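Local atomic coordinates of aminoglycoside N(3)-acetyltransferase III (Serratia marcescens, PDB entry 7LAO), a protein that acetylates the 3-amino group of 2-deoxystreptamine antibiotics such as gentamicin, kanamycin and tobramycin with acetyl-CoA, and so confers resistance to them. Residues A[66-71]-A[207-212]; A[169-174]-A[227-232]; A[122-127]-A[131-136]; A[158-161]-A[166-169]; A[173-178]-A[262-267]. One frame throughout, in Å; residues are numbered along the deposited sequence.

Interaction 1: residues A[66-71]-A[207-212]; sequences SPYEET and FDSNGI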
# COMPACT_ATOMS: atom_id res chain seq x y z
N SER A 66 -13.67 7.46 0.65
CA SER A 66 -13.13 8.07 -0.55
C SER A 66 -14.21 8.10 -1.63
O SER A 66 -14.95 7.12 -1.78
CB SER A 66 -11.91 7.31 -1.02
OG SER A 66 -11.64 7.54 -2.39
N PRO A 67 -14.38 9.22 -2.37
CA PRO A 67 -15.36 9.28 -3.47
C PRO A 67 -14.75 8.91 -4.82
O PRO A 67 -14.97 9.59 -5.83
CB PRO A 67 -15.80 10.75 -3.44
CG PRO A 67 -14.59 11.47 -3.01
CD PRO A 67 -13.85 10.55 -2.05
N TYR A 68 -13.99 7.80 -4.85
CA TYR A 68 -13.29 7.39 -6.06
C TYR A 68 -14.26 6.99 -7.16
O TYR A 68 -14.20 7.51 -8.28
CB TYR A 68 -12.33 6.23 -5.75
CG TYR A 68 -11.64 5.67 -6.98
CD1 TYR A 68 -10.52 6.31 -7.52
CD2 TYR A 68 -12.10 4.50 -7.60
CE1 TYR A 68 -9.87 5.80 -8.65
CE2 TYR A 68 -11.46 3.98 -8.73
CZ TYR A 68 -10.34 4.63 -9.25
OH TYR A 68 -9.69 4.14 -10.37
N GLU A 69 -15.15 6.04 -6.88
CA GLU A 69 -16.03 5.58 -7.94
C GLU A 69 -17.12 6.60 -8.22
O GLU A 69 -17.52 6.80 -9.37
CB GLU A 69 -16.61 4.21 -7.60
CG GLU A 69 -16.64 3.24 -8.79
CD GLU A 69 -17.87 3.44 -9.68
OE1 GLU A 69 -18.70 4.33 -9.39
OE2 GLU A 69 -18.01 2.68 -10.67
N GLU A 70 -17.58 7.29 -7.17
CA GLU A 70 -18.62 8.30 -7.32
C GLU A 70 -18.18 9.45 -8.21
O GLU A 70 -19.04 10.20 -8.69
CB GLU A 70 -19.02 8.82 -5.94
CG GLU A 70 -19.55 7.75 -4.99
CD GLU A 70 -18.45 7.05 -4.20
OE1 GLU A 70 -17.28 7.06 -4.64
OE2 GLU A 70 -18.77 6.48 -3.12
N THR A 71 -16.88 9.59 -8.46
CA THR A 71 -16.32 10.67 -9.27
C THR A 71 -15.50 10.15 -10.43
O THR A 71 -14.74 10.92 -11.04
CB THR A 71 -15.46 11.61 -8.41
OG1 THR A 71 -14.26 10.94 -8.00
CG2 THR A 71 -16.22 12.08 -7.16
N PHE A 207 -2.77 6.79 -13.49
CA PHE A 207 -2.83 5.46 -14.06
C PHE A 207 -3.91 4.63 -13.36
O PHE A 207 -4.18 4.79 -12.17
CB PHE A 207 -1.46 4.76 -13.94
CG PHE A 207 -0.38 5.38 -14.77
CD1 PHE A 207 -0.35 5.17 -16.13
CD2 PHE A 207 0.60 6.18 -14.18
CE1 PHE A 207 0.65 5.75 -16.91
CE2 PHE A 207 1.59 6.76 -14.95
CZ PHE A 207 1.62 6.52 -16.32
N ASP A 208 -4.53 3.74 -14.12
CA ASP A 208 -5.57 2.84 -13.61
C ASP A 208 -4.98 1.84 -12.59
O ASP A 208 -4.08 1.07 -12.92
CB ASP A 208 -6.19 2.11 -14.80
CG ASP A 208 -7.53 1.48 -14.49
OD1 ASP A 208 -7.85 1.32 -13.29
OD2 ASP A 208 -8.27 1.14 -15.44
N SER A 209 -5.49 1.85 -11.34
CA SER A 209 -5.06 0.88 -10.32
C SER A 209 -5.77 -0.46 -10.43
O SER A 209 -5.36 -1.41 -9.75
CB SER A 209 -5.28 1.42 -8.90
OG SER A 209 -6.55 2.05 -8.77
N ASN A 210 -6.83 -0.56 -11.22
CA ASN A 210 -7.51 -1.84 -11.40
C ASN A 210 -7.31 -2.32 -12.82
O ASN A 210 -8.27 -2.55 -13.56
CB ASN A 210 -9.00 -1.72 -11.04
CG ASN A 210 -9.21 -1.17 -9.65
OD1 ASN A 210 -8.88 -1.81 -8.65
ND2 ASN A 210 -9.78 0.02 -9.58
N GLY A 211 -6.04 -2.47 -13.22
CA GLY A 211 -5.69 -2.94 -14.54
C GLY A 211 -4.92 -1.94 -15.37
O GLY A 211 -5.51 -1.01 -15.93
N ILE A 212 -3.60 -2.13 -15.50
CA ILE A 212 -2.79 -1.16 -16.24
C ILE A 212 -2.98 -1.32 -17.74
O ILE A 212 -2.75 -0.38 -18.50
CB ILE A 212 -1.32 -1.34 -15.83
CG1 ILE A 212 -0.46 -0.19 -16.36
CG2 ILE A 212 -0.82 -2.76 -16.16
CD1 ILE A 212 -0.85 1.18 -15.74
O HOH W 1 -10.64 2.05 -11.57
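Y68 and N210 point at each other from opposite directions, yet the phenol and the amide do not bond directly: OH of Y68 stays 4.2 Å from ND2 of N210. The pair illustrates a contact built on a solvent bridge. A water sits in the plane of the Y68 ring at its edge, 2.6 Å from Y68 OH, and accepts from N210 ND2 at 3.0 Å. The same water gives a weak bond of 3.4 Å to OD1 of D208, and thereby ties one residue of 66-71 to two of 207-212.

Looser packing surrounds the bridge. S209 turns toward Y68, but its OG remains 4.1 Å from Y68 OH, and the two segments bury just 82 Å² together. The planes of the tyrosine ring and the N210 amide stand 73° apart. CG of Y68 lies anti to the backbone N (chi1 176°), which extends the ring from its loop toward 207-212.

On the far side the backbone is shaped by an Asx turn, in which N210 N donates to D208 OD1 at 3.0 Å, approaching from above the carboxylate plane. OD2 of D208 forms a salt bridge with R184. This turn follows strand 200-207 of a two-stranded antiparallel sheet, and Y68 also packs on V186 of its partner strand.

Within 66-71, T71 OG1 donates to P67 O at 2.7 Å and is also hydrogen-bonded to N of E189, in that partner strand.

Interaction 2: residues A[169-174]-A[227-232]; sequences TVLHYA and TIAKAY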
# COMPACT_ATOMS: atom_id res chain seq x y z
N THR A 169 1.34 -3.68 -3.35
CA THR A 169 1.04 -2.36 -3.89
C THR A 169 2.23 -1.73 -4.61
O THR A 169 2.06 -0.97 -5.58
CB THR A 169 0.58 -1.44 -2.75
OG1 THR A 169 -0.55 -2.05 -2.12
CG2 THR A 169 0.23 -0.05 -3.26
N VAL A 170 3.45 -2.04 -4.18
CA VAL A 170 4.59 -1.42 -4.86
C VAL A 170 4.66 -1.78 -6.34
O VAL A 170 5.32 -1.06 -7.12
CB VAL A 170 5.88 -1.81 -4.10
CG1 VAL A 170 6.37 -3.28 -4.45
CG2 VAL A 170 6.97 -0.82 -4.36
N LEU A 171 4.00 -2.87 -6.78
CA LEU A 171 4.05 -3.17 -8.21
C LEU A 171 3.20 -2.20 -9.02
O LEU A 171 3.35 -2.14 -10.24
CB LEU A 171 3.63 -4.64 -8.49
CG LEU A 171 4.80 -5.60 -8.25
CD1 LEU A 171 4.35 -7.11 -8.23
CD2 LEU A 171 5.92 -5.42 -9.29
N HIS A 172 2.30 -1.46 -8.39
CA HIS A 172 1.68 -0.34 -9.10
C HIS A 172 2.70 0.73 -9.48
O HIS A 172 2.53 1.43 -10.49
CB HIS A 172 0.55 0.28 -8.26
CG HIS A 172 -0.65 -0.60 -8.14
ND1 HIS A 172 -1.31 -1.10 -9.25
CD2 HIS A 172 -1.28 -1.11 -7.05
CE1 HIS A 172 -2.32 -1.85 -8.84
NE2 HIS A 172 -2.33 -1.87 -7.51
N TYR A 173 3.77 0.90 -8.69
CA TYR A 173 4.82 1.84 -9.09
C TYR A 173 5.56 1.34 -10.35
O TYR A 173 5.82 2.12 -11.28
CB TYR A 173 5.77 2.06 -7.92
CG TYR A 173 6.99 2.82 -8.27
CD1 TYR A 173 6.92 4.21 -8.57
CD2 TYR A 173 8.23 2.18 -8.33
CE1 TYR A 173 8.08 4.92 -8.94
CE2 TYR A 173 9.38 2.88 -8.67
CZ TYR A 173 9.29 4.24 -8.96
OH TYR A 173 10.44 4.86 -9.30
N ALA A 174 5.86 0.04 -10.40
CA ALA A 174 6.45 -0.55 -11.62
C ALA A 174 5.55 -0.35 -12.82
O ALA A 174 6.03 -0.04 -13.92
CB ALA A 174 6.67 -2.06 -11.43
N THR A 227 -0.06 -11.18 -11.62
CA THR A 227 0.68 -11.89 -12.66
C THR A 227 2.18 -11.74 -12.42
O THR A 227 2.92 -12.72 -12.41
CB THR A 227 0.26 -11.36 -14.04
OG1 THR A 227 -1.14 -11.60 -14.23
CG2 THR A 227 1.01 -12.07 -15.19
N ILE A 228 2.62 -10.52 -12.13
CA ILE A 228 4.05 -10.24 -12.01
C ILE A 228 4.63 -10.87 -10.75
O ILE A 228 5.72 -11.46 -10.78
CB ILE A 228 4.30 -8.73 -12.05
CG1 ILE A 228 4.02 -8.19 -13.46
CG2 ILE A 228 5.74 -8.44 -11.68
CD1 ILE A 228 3.88 -6.69 -13.50
N ALA A 229 3.91 -10.76 -9.62
CA ALA A 229 4.40 -11.33 -8.38
C ALA A 229 4.55 -12.83 -8.49
O ALA A 229 5.54 -13.39 -8.02
CB ALA A 229 3.45 -10.99 -7.22
N LYS A 230 3.56 -13.50 -9.09
CA LYS A 230 3.68 -14.94 -9.28
C LYS A 230 4.91 -15.29 -10.12
O LYS A 230 5.63 -16.25 -9.81
CB LYS A 230 2.42 -15.50 -9.94
CG LYS A 230 1.18 -15.44 -9.08
CD LYS A 230 -0.07 -15.52 -9.96
CE LYS A 230 -0.61 -16.91 -10.07
NZ LYS A 230 -1.43 -17.16 -8.85
N ALA A 231 5.11 -14.57 -11.22
CA ALA A 231 6.28 -14.83 -12.05
C ALA A 231 7.56 -14.55 -11.29
O ALA A 231 8.53 -15.32 -11.39
CB ALA A 231 6.24 -13.99 -13.34
N TYR A 232 7.57 -13.48 -10.44
CA TYR A 232 8.77 -13.18 -9.66
C TYR A 232 9.05 -14.27 -8.64
O TYR A 232 10.22 -14.66 -8.43
CB TYR A 232 8.63 -11.82 -8.96
CG TYR A 232 9.84 -11.43 -8.13
CD1 TYR A 232 10.99 -10.89 -8.72
CD2 TYR A 232 9.82 -11.57 -6.72
CE1 TYR A 232 12.13 -10.53 -7.93
CE2 TYR A 232 10.91 -11.19 -5.94
CZ TYR A 232 12.04 -10.67 -6.54
OH TYR A 232 13.12 -10.37 -5.73
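L171 supplies both of its methyl groups to I228 and A229, the apolar joint between helix 170-177 and helix 224-233. It is a compact instance of helix-to-helix packing in which a single leucine provides about half of the buried surface, and all three residues are buried.

Along the first segment, V170 faces other company: its side chain lies on F151 and V152 of helix 147-153 and on V257 of helix 253-268. One residue further on, L171 turns toward the second helix. Its CG stands anti to the carbonyl carbon (chi1 -82°), and the fork of the side chain then straddles the branch of I228, with CD2 3.9 Å and CD1 4.0 Å from the same I228 CG2. The two side chains cross obliquely. H172 leaves the interface and binds E175 OE1 through ND1, one turn along its own helix. Y173 lies against helix 147-153.

In the second helix, CG2 of I228 is anti to its backbone N, which directs that methyl at the leucine. Beyond it, CD1 of L171 comes to 4.1 Å from CB of A229 and 3.9 Å from the A229 backbone N.

Interaction 3: residues A[122-127]-A[131-136]; sequences MVAVGP and TLTEPH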
# COMPACT_ATOMS: atom_id res chain seq x y z
N MET A 122 -1.17 7.06 2.63
CA MET A 122 -0.21 6.12 3.19
C MET A 122 0.07 6.49 4.64
O MET A 122 0.03 7.66 4.99
CB MET A 122 1.12 6.15 2.43
CG MET A 122 0.96 5.90 0.96
SD MET A 122 0.89 4.12 0.59
CE MET A 122 0.55 4.27 -1.15
N VAL A 123 0.36 5.49 5.48
CA VAL A 123 0.74 5.73 6.86
C VAL A 123 2.17 5.23 6.97
O VAL A 123 2.52 4.20 6.36
CB VAL A 123 -0.20 5.02 7.88
CG1 VAL A 123 -0.31 3.47 7.58
CG2 VAL A 123 0.29 5.20 9.29
N ALA A 124 3.01 5.96 7.71
CA ALA A 124 4.39 5.55 7.99
C ALA A 124 4.81 5.96 9.39
O ALA A 124 4.35 6.99 9.93
CB ALA A 124 5.39 6.13 6.99
N VAL A 125 5.73 5.18 9.98
CA VAL A 125 6.11 5.35 11.38
C VAL A 125 7.57 4.98 11.53
O VAL A 125 7.92 3.81 11.29
CB VAL A 125 5.31 4.43 12.33
CG1 VAL A 125 5.38 4.99 13.72
CG2 VAL A 125 3.92 4.15 11.83
N GLY A 126 8.39 5.91 12.04
CA GLY A 126 9.81 5.70 12.13
C GLY A 126 10.58 6.85 11.49
O GLY A 126 9.98 7.83 11.03
N PRO A 127 11.90 6.75 11.44
CA PRO A 127 12.71 7.89 10.92
C PRO A 127 12.27 8.38 9.56
O PRO A 127 12.49 9.57 9.26
CB PRO A 127 14.14 7.32 10.86
CG PRO A 127 14.14 6.09 11.81
CD PRO A 127 12.72 5.56 11.77
N THR A 131 9.51 11.83 5.31
CA THR A 131 10.09 11.55 3.99
C THR A 131 9.12 10.73 3.11
O THR A 131 8.88 11.06 1.95
CB THR A 131 11.43 10.80 4.16
OG1 THR A 131 12.35 11.62 4.87
CG2 THR A 131 12.09 10.38 2.74
N LEU A 132 8.52 9.68 3.68
CA LEU A 132 7.65 8.84 2.88
C LEU A 132 6.32 9.51 2.58
O LEU A 132 5.85 9.45 1.42
CB LEU A 132 7.44 7.48 3.55
CG LEU A 132 8.75 6.69 3.55
CD1 LEU A 132 8.71 5.42 4.50
CD2 LEU A 132 9.07 6.28 2.12
N THR A 133 5.72 10.21 3.58
CA THR A 133 4.34 10.66 3.46
C THR A 133 4.18 12.04 2.80
O THR A 133 3.03 12.43 2.54
CB THR A 133 3.67 10.67 4.84
OG1 THR A 133 4.42 11.48 5.74
CG2 THR A 133 3.62 9.22 5.41
N GLU A 134 5.27 12.77 2.55
CA GLU A 134 5.19 14.08 1.87
C GLU A 134 6.26 14.14 0.79
O GLU A 134 7.43 13.81 1.07
CB GLU A 134 5.42 15.22 2.89
CG GLU A 134 4.34 15.37 3.95
CD GLU A 134 4.67 16.50 4.94
OE1 GLU A 134 4.97 16.20 6.13
OE2 GLU A 134 4.68 17.68 4.49
N PRO A 135 5.95 14.64 -0.43
CA PRO A 135 4.62 15.09 -0.86
C PRO A 135 3.73 13.95 -1.34
O PRO A 135 4.22 12.82 -1.55
CB PRO A 135 4.96 16.08 -2.00
CG PRO A 135 6.19 15.45 -2.60
CD PRO A 135 6.96 14.80 -1.48
N HIS A 136 2.43 14.19 -1.48
CA HIS A 136 1.56 13.11 -1.98
C HIS A 136 0.40 13.81 -2.67
O HIS A 136 -0.62 14.12 -2.05
CB HIS A 136 1.07 12.12 -0.92
CG HIS A 136 0.59 10.82 -1.50
ND1 HIS A 136 0.08 9.78 -0.74
CD2 HIS A 136 0.56 10.37 -2.79
CE1 HIS A 136 -0.27 8.78 -1.52
NE2 HIS A 136 0.02 9.10 -2.77
O HOH W 2 11.51 11.43 7.39
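A124 and T133 meet methyl to methyl, A124 CB lying 3.9 Å from T133 CG2, where strand 122-125 is covered by the short helix 129-133 that follows it. Van der Waals packing is the main theme. L132 adds a second methyl pair, extending CD1 to 4.2 Å from A124 CB. Of a different kind is the contact of T133 CG2 with a polar atom, the carbonyl O of M122, at 3.9 Å. T133 can present its methyl because CG2 is anti to the carbonyl carbon; OG1 (chi1 56°) instead bonds back to A129 O within the helix.

At the other end of the strand M122 meets H136, their side chains crossing at about a right angle. CG of M122 comes to 4.0 Å from CE1 of H136, an oblique approach to the ring. H136 follows P135, whose preceding peptide bond is cis, beyond the helix, which ends at T133.

The polar link is a water that bridges the turn: it donates to P127 O at 2.8 Å and accepts from T131 N at 2.9 Å, joining the end of the first segment to the start of the second.

Chemically, the ring of H136 is held at both nitrogens, ND1 by S115 OG and NE2 by the carbonyl O of A141. Since a carbonyl can only accept, NE2 probably carries a proton, and these two bonds should fix the ring's rotation, leaving the C-H at CE1, between the two bonded nitrogens, as the part that meets the CG methylene of buried M122.

Interaction 4: residues A[158-161]-A[166-169]; sequences VLLL and DSVT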
# COMPACT_ATOMS: atom_id res chain seq x y z
N VAL A 158 8.73 -5.52 1.12
CA VAL A 158 7.29 -5.69 1.18
C VAL A 158 7.02 -6.95 2.01
O VAL A 158 7.53 -8.05 1.71
CB VAL A 158 6.66 -5.81 -0.21
CG1 VAL A 158 5.16 -6.06 -0.09
CG2 VAL A 158 6.98 -4.48 -1.06
N LEU A 159 6.19 -6.78 3.03
CA LEU A 159 5.81 -7.89 3.91
C LEU A 159 4.35 -8.22 3.70
O LEU A 159 3.49 -7.37 3.93
CB LEU A 159 6.07 -7.47 5.36
CG LEU A 159 5.51 -8.46 6.38
CD1 LEU A 159 6.20 -9.79 6.25
CD2 LEU A 159 5.68 -7.90 7.76
N LEU A 160 4.04 -9.46 3.26
CA LEU A 160 2.67 -9.94 3.19
C LEU A 160 2.46 -10.87 4.38
O LEU A 160 3.18 -11.87 4.50
CB LEU A 160 2.37 -10.67 1.86
CG LEU A 160 2.71 -9.97 0.53
CD1 LEU A 160 2.18 -10.77 -0.68
CD2 LEU A 160 2.19 -8.49 0.49
N LEU A 161 1.51 -10.54 5.26
CA LEU A 161 1.18 -11.37 6.42
C LEU A 161 -0.19 -11.98 6.15
O LEU A 161 -1.20 -11.42 6.57
CB LEU A 161 1.13 -10.58 7.72
CG LEU A 161 2.44 -9.94 8.17
CD1 LEU A 161 2.22 -9.14 9.48
CD2 LEU A 161 3.57 -10.98 8.32
N ASP A 166 -1.80 -10.47 -4.99
CA ASP A 166 -2.34 -9.28 -5.63
C ASP A 166 -2.33 -8.05 -4.72
O ASP A 166 -2.65 -6.95 -5.21
CB ASP A 166 -3.77 -9.53 -6.17
CG ASP A 166 -4.79 -9.85 -5.08
OD1 ASP A 166 -4.44 -9.83 -3.88
OD2 ASP A 166 -5.96 -10.13 -5.42
N SER A 167 -1.98 -8.16 -3.45
CA SER A 167 -1.96 -6.98 -2.60
C SER A 167 -0.58 -6.30 -2.57
O SER A 167 -0.36 -5.41 -1.73
CB SER A 167 -2.42 -7.34 -1.17
OG SER A 167 -1.49 -8.15 -0.48
N VAL A 168 0.35 -6.68 -3.47
CA VAL A 168 1.70 -6.08 -3.50
C VAL A 168 1.68 -4.69 -4.15
O VAL A 168 2.00 -4.51 -5.34
CB VAL A 168 2.73 -7.01 -4.18
CG1 VAL A 168 4.13 -6.38 -4.15
CG2 VAL A 168 2.82 -8.32 -3.44
N THR A 169 1.34 -3.68 -3.35
CA THR A 169 1.04 -2.36 -3.89
C THR A 169 2.23 -1.73 -4.61
O THR A 169 2.06 -0.97 -5.58
CB THR A 169 0.58 -1.44 -2.75
OG1 THR A 169 -0.55 -2.05 -2.12
CG2 THR A 169 0.23 -0.05 -3.26
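L160 and V168 cross at about a right angle, CD1 of the leucine lying 3.7 Å from CG2 of the valine. Conformation explains the fit. In L160, CG is anti to the carbonyl carbon (chi1 -52°) and CD1 and CD2 fork around that one methyl, with CD2 at 4.0 Å from V168 CG2. In V168, chi1 of -178° sets CG1 anti to the backbone N and CG2 anti to the carbonyl carbon; this spreads the two methyls toward different residues of the strand: CG2 takes L160, while CG1 lies 4.2 Å from CG1 of V158, two positions back along the strand.

V168 is also the centre of an inverse gamma turn, a sharp local bend that brings its side chain over the strand just before helix 170-177. S167 adds a more doubtful contact, because it was modelled in two conformers; in the one considered here OG lies 3.8 Å from L160 CD2 and is hydrogen-bonded to P164 O.

The strand itself, 157-161, runs inside the mixed sheet between parallel strand 23-28 and antiparallel strand 246-252. L160 also touches H27 and F251 on those two neighbours, while V158 reaches F151 of helix 147-153, so the turn packs against the sheet beside that helix.

Interaction 5: residues A[173-178]-A[262-267]; sequences YAEAIA and TYLEQH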
# COMPACT_ATOMS: atom_id res chain seq x y z
N TYR A 173 3.77 0.90 -8.69
CA TYR A 173 4.82 1.84 -9.09
C TYR A 173 5.56 1.34 -10.35
O TYR A 173 5.82 2.12 -11.28
CB TYR A 173 5.77 2.06 -7.92
CG TYR A 173 6.99 2.82 -8.27
CD1 TYR A 173 6.92 4.21 -8.57
CD2 TYR A 173 8.23 2.18 -8.33
CE1 TYR A 173 8.08 4.92 -8.94
CE2 TYR A 173 9.38 2.88 -8.67
CZ TYR A 173 9.29 4.24 -8.96
OH TYR A 173 10.44 4.86 -9.30
N ALA A 174 5.86 0.04 -10.40
CA ALA A 174 6.45 -0.55 -11.62
C ALA A 174 5.55 -0.35 -12.82
O ALA A 174 6.03 -0.04 -13.92
CB ALA A 174 6.67 -2.06 -11.43
N GLU A 175 4.24 -0.55 -12.65
CA GLU A 175 3.32 -0.24 -13.74
C GLU A 175 3.47 1.20 -14.19
O GLU A 175 3.37 1.49 -15.39
CB GLU A 175 1.87 -0.49 -13.31
CG GLU A 175 1.46 -1.94 -13.16
CD GLU A 175 0.04 -2.11 -12.55
OE1 GLU A 175 -0.47 -1.16 -11.92
OE2 GLU A 175 -0.56 -3.20 -12.71
N ALA A 176 3.69 2.11 -13.26
CA ALA A 176 3.68 3.51 -13.66
C ALA A 176 4.93 3.86 -14.46
O ALA A 176 4.85 4.57 -15.47
CB ALA A 176 3.51 4.42 -12.43
N ILE A 177 6.09 3.28 -14.11
CA ILE A 177 7.34 3.63 -14.77
C ILE A 177 7.69 2.72 -15.95
O ILE A 177 8.65 3.03 -16.69
CB ILE A 177 8.52 3.64 -13.77
CG1 ILE A 177 8.76 2.24 -13.16
CG2 ILE A 177 8.30 4.71 -12.63
CD1 ILE A 177 10.08 2.18 -12.31
N ALA A 178 6.92 1.65 -16.20
CA ALA A 178 7.26 0.70 -17.27
C ALA A 178 7.08 1.32 -18.65
O ALA A 178 5.97 1.72 -19.01
CB ALA A 178 6.40 -0.58 -17.17
N THR A 262 10.96 -5.13 -16.23
CA THR A 262 11.50 -6.04 -17.23
C THR A 262 10.41 -6.94 -17.81
O THR A 262 10.31 -7.11 -19.02
CB THR A 262 12.58 -6.91 -16.56
OG1 THR A 262 13.59 -6.06 -15.99
CG2 THR A 262 13.22 -7.88 -17.56
N TYR A 263 9.63 -7.57 -16.92
CA TYR A 263 8.50 -8.40 -17.32
C TYR A 263 7.57 -7.64 -18.25
O TYR A 263 7.17 -8.14 -19.31
CB TYR A 263 7.72 -8.85 -16.06
CG TYR A 263 6.58 -9.82 -16.39
CD1 TYR A 263 6.79 -11.20 -16.38
CD2 TYR A 263 5.30 -9.36 -16.75
CE1 TYR A 263 5.76 -12.12 -16.71
CE2 TYR A 263 4.27 -10.28 -17.09
CZ TYR A 263 4.51 -11.65 -17.06
OH TYR A 263 3.51 -12.53 -17.39
N LEU A 264 7.16 -6.43 -17.85
CA LEU A 264 6.21 -5.68 -18.67
C LEU A 264 6.82 -5.30 -20.02
O LEU A 264 6.12 -5.29 -21.05
CB LEU A 264 5.72 -4.44 -17.92
CG LEU A 264 4.69 -4.68 -16.80
CD1 LEU A 264 4.47 -3.44 -15.94
CD2 LEU A 264 3.34 -5.17 -17.35
N GLU A 265 8.12 -5.03 -20.05
CA GLU A 265 8.76 -4.68 -21.31
C GLU A 265 8.81 -5.88 -22.23
O GLU A 265 8.52 -5.79 -23.44
CB GLU A 265 10.17 -4.17 -21.04
CG GLU A 265 10.26 -2.79 -20.39
CD GLU A 265 11.71 -2.31 -20.26
OE1 GLU A 265 12.55 -2.71 -21.09
OE2 GLU A 265 12.00 -1.53 -19.33
N GLN A 266 9.22 -7.03 -21.69
CA GLN A 266 9.36 -8.21 -22.52
C GLN A 266 8.01 -8.68 -23.04
O GLN A 266 7.95 -9.31 -24.10
CB GLN A 266 10.07 -9.32 -21.75
CG GLN A 266 11.53 -9.04 -21.47
CD GLN A 266 12.35 -9.06 -22.76
OE1 GLN A 266 12.42 -10.09 -23.43
NE2 GLN A 266 12.95 -7.92 -23.11
N HIS A 267 6.92 -8.39 -22.34
CA HIS A 267 5.63 -8.94 -22.74
C HIS A 267 4.72 -7.94 -23.42
O HIS A 267 3.94 -8.33 -24.28
CB HIS A 267 4.91 -9.54 -21.53
CG HIS A 267 5.53 -10.82 -21.05
ND1 HIS A 267 6.63 -10.85 -20.22
CD2 HIS A 267 5.23 -12.11 -21.31
CE1 HIS A 267 6.98 -12.10 -19.99
NE2 HIS A 267 6.13 -12.89 -20.63
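While L264 reaches across to A178, the flat groups of the same helix, Y263 and H267, pair up one turn apart. ND1 of H267 lies over the centre of one face of the Y263 ring, 3.7 Å above its plane. In return, Y263 CZ sits over one face of the imidazole, displaced toward its rim. At the edge of the H267 ring, and 7° from its plane, is the carbonyl O of Y263, which accepts from ND1 at 2.9 Å with an N-H...O angle of 153°. That bond leads from a side chain back to the main chain four residues earlier, and should restrain the imidazole over the tyrosine.

The contact between the segments is carried by L264. Its CG is anti to the carbonyl carbon (chi1 -76°), and its CD1 enters the end of helix 170-177 among three residues: 3.7 Å from A178 CB, 4.0 Å from E175 CA and 4.3 Å from A174 O. CB of L264 adds to the grip at 4.0 Å from A178 CB. E175 directs its CB away from 262-267, so that its backbone CA is what L264 CD1 meets, and its OE1 is bonded to H172.

A178 is the first residue beyond the helical turns, and K183 NZ gathers the carbonyls of E175, A176 and A178 by hydrogen bonds where the helix ends. The contact as a whole is helix-end packing, helix 253-268 closing over the end of helix 170-177.

Helix 170-177 is the hub of four of the five contacts. Interaction 4 packs the loop just before it onto the central sheet, interaction 2 uses its first turns and interaction 5 its end; the centres of interactions 2 and 5 are about 9 Å apart, as are those of 2 and 4. I228 also joins interactions 2 and 5, its CD1 lying 3.9 Å from CG of L264. Interaction 1 touches the same helix from another side, with S209 O 3.2 Å from H172 CE1; a bound buffer molecule about 3 Å from the S209 side chain may mark a pocket there. Interaction 3 stands apart, about 22 Å between centres from interaction 2, but reaches the same sheet as interaction 4.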